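Local coordinates for putative lipoate-protein ligase A subunit 2 (Thermoplasma acidophilum DSM 1728, PDB 3R07), which is a putative subunit 2 of lipoate-protein ligase A, a small alpha/beta protein of the bacterial lipoate protein ligase C-terminus family, at residues B[47-52]-B[72-77]. Sequence-based numbering, arbitrary orientation.
Sequences INRLED and QGVITP
Arg49 makes a small side-chain contact with Gln72 and Val74, joining helix 46-54 to the loop that follows helix 62-70. The patch is partly buried, and together the two sides bury 139 Å². On the helix side Arg49 supplies it alone. Its aliphatic chain leads away from the helix and bends at chi3 (-40°), which turns the guanidinium so that NH1 is near Gln72 and NH2 near Val74. NH2 lies 3.5 Å from CG2 of Val74, and this methyl sits at the edge of the guanidinium, near its plane. CG1 of Val74 is anti to the backbone N (chi1 171°), and CG2 is the branch turned to the arginine. On the Gln72 side, NH1 of Arg49 comes within 3.3 Å of OE1 of Gln72. The amide and guanidinium planes are inclined by 50°, and the oxygen approaches obliquely. CD of Arg49 also approaches OE1 of Gln72, at 3.8 Å. Gly73, between the two loop partners, is the first residue after the helix to leave helical geometry, and its positive phi suits a glycine. Arg49 also packs on Phe69 of helix 62-70, while Val74 reaches Met41 and Ser46. Next along the helix, Leu50 touches Ile66 and Phe69 and also Ile35 of strand 29-36. This is plain packing of a helix against a post-helix loop, in a small alpha/beta fold with a three-stranded antiparallel sheet.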
loop_
_atom_site.group_PDB
_atom_site.type_symbol
_atom_site.label_atom_id
_atom_site.label_comp_id
_atom_site.label_asym_id
_atom_site.label_seq_id
_atom_site.Cartn_x
_atom_site.Cartn_y
_atom_site.Cartn_z
ATOM N N ILE B 47 -8.217 -4.483 12.721
ATOM C CA ILE B 47 -8.044 -3.153 13.266
ATOM C C ILE B 47 -9.301 -2.699 14.001
ATOM O O ILE B 47 -9.217 -2.007 14.999
ATOM C CB ILE B 47 -7.652 -2.122 12.166
ATOM C CG1 ILE B 47 -7.077 -0.848 12.795
ATOM C CG2 ILE B 47 -8.816 -1.827 11.235
ATOM C CD1 ILE B 47 -5.779 -1.075 13.569
ATOM N N ASN B 48 -10.468 -3.080 13.498
ATOM C CA ASN B 48 -11.727 -2.738 14.165
ATOM C C ASN B 48 -11.944 -3.504 15.464
ATOM O O ASN B 48 -12.603 -3.010 16.364
ATOM C CB ASN B 48 -12.907 -3.000 13.244
ATOM C CG ASN B 48 -12.857 -2.177 11.999
ATOM O OD1 ASN B 48 -13.031 -2.697 10.907
ATOM N ND2 ASN B 48 -12.609 -0.878 12.150
ATOM N N ARG B 49 -11.402 -4.721 15.527
ATOM C CA ARG B 49 -11.502 -5.556 16.712
ATOM C C ARG B 49 -10.622 -4.939 17.802
ATOM O O ARG B 49 -11.034 -4.871 18.956
ATOM C CB ARG B 49 -11.092 -7.021 16.422
ATOM C CG ARG B 49 -12.015 -8.113 17.050
ATOM C CD ARG B 49 -11.407 -9.567 17.122
ATOM N NE ARG B 49 -10.639 -9.974 15.937
ATOM C CZ ARG B 49 -9.355 -10.364 15.953
ATOM N NH1 ARG B 49 -8.676 -10.426 17.103
ATOM N NH2 ARG B 49 -8.737 -10.701 14.813
ATOM N N LEU B 50 -9.436 -4.468 17.429
ATOM C CA LEU B 50 -8.497 -3.905 18.385
ATOM C C LEU B 50 -9.038 -2.617 19.004
ATOM O O LEU B 50 -8.835 -2.361 20.185
ATOM C CB LEU B 50 -7.137 -3.659 17.728
ATOM C CG LEU B 50 -5.957 -3.182 18.588
ATOM C CD1 LEU B 50 -5.761 -4.046 19.831
ATOM C CD2 LEU B 50 -4.669 -3.109 17.777
ATOM N N GLU B 51 -9.733 -1.809 18.217
ATOM C CA GLU B 51 -10.358 -0.606 18.752
ATOM C C GLU B 51 -11.545 -0.970 19.671
ATOM O O GLU B 51 -11.735 -0.358 20.724
ATOM C CB GLU B 51 -10.808 0.336 17.621
ATOM C CG GLU B 51 -9.694 1.080 16.888
ATOM C CD GLU B 51 -10.203 1.799 15.634
ATOM O OE1 GLU B 51 -11.273 1.415 15.129
ATOM O OE2 GLU B 51 -9.547 2.745 15.145
ATOM N N ASP B 52 -12.335 -1.961 19.263
ATOM C CA ASP B 52 -13.510 -2.407 20.025
ATOM C C ASP B 52 -13.141 -2.982 21.383
ATOM O O ASP B 52 -13.894 -2.850 22.344
ATOM C CB ASP B 52 -14.307 -3.446 19.230
ATOM C CG ASP B 52 -15.079 -2.829 18.069
ATOM O OD1 ASP B 52 -15.067 -1.574 17.956
ATOM O OD2 ASP B 52 -15.694 -3.597 17.277
ATOM N N GLN B 72 -5.173 -14.308 19.150
ATOM C CA GLN B 72 -6.234 -14.766 18.243
ATOM C C GLN B 72 -5.683 -14.946 16.836
ATOM O O GLN B 72 -6.430 -15.250 15.915
ATOM C CB GLN B 72 -7.439 -13.824 18.232
ATOM C CG GLN B 72 -8.326 -13.945 19.461
ATOM C CD GLN B 72 -8.998 -12.628 19.815
ATOM O OE1 GLN B 72 -10.106 -12.330 19.356
ATOM N NE2 GLN B 72 -8.328 -11.829 20.642
ATOM N N GLY B 73 -4.370 -14.748 16.693
ATOM C CA GLY B 73 -3.640 -15.004 15.450
ATOM C C GLY B 73 -3.741 -13.894 14.421
ATOM O O GLY B 73 -4.337 -14.087 13.365
ATOM N N VAL B 74 -3.154 -12.738 14.729
ATOM C CA VAL B 74 -3.165 -11.590 13.825
ATOM C C VAL B 74 -1.745 -11.374 13.287
ATOM O O VAL B 74 -0.774 -11.448 14.041
ATOM C CB VAL B 74 -3.761 -10.321 14.524
ATOM C CG1 VAL B 74 -3.593 -9.065 13.680
ATOM C CG2 VAL B 74 -5.250 -10.524 14.824
ATOM N N ILE B 75 -1.622 -11.138 11.981
ATOM C CA ILE B 75 -0.308 -10.990 11.348
ATOM C C ILE B 75 -0.036 -9.517 11.014
ATOM O O ILE B 75 -0.784 -8.885 10.263
ATOM C CB ILE B 75 -0.158 -11.883 10.078
ATOM C CG1 ILE B 75 -0.646 -13.313 10.342
ATOM C CG2 ILE B 75 1.289 -11.892 9.579
ATOM C CD1 ILE B 75 -2.065 -13.613 9.806
ATOM N N THR B 76 1.045 -8.980 11.563
ATOM C CA THR B 76 1.289 -7.551 11.496
ATOM C C THR B 76 2.739 -7.286 11.114
ATOM O O THR B 76 3.496 -6.732 11.907
ATOM C CB THR B 76 0.922 -6.868 12.844
ATOM O OG1 THR B 76 -0.453 -7.126 13.166
ATOM C CG2 THR B 76 1.098 -5.386 12.758
ATOM N N PRO B 77 3.123 -7.668 9.880
ATOM C CA PRO B 77 4.500 -7.704 9.380
ATOM C C PRO B 77 5.324 -6.486 9.714
ATOM O O PRO B 77 4.925 -5.376 9.381
ATOM C CB PRO B 77 4.308 -7.792 7.869
ATOM C CG PRO B 77 3.088 -8.592 7.735
ATOM C CD PRO B 77 2.179 -8.120 8.840
#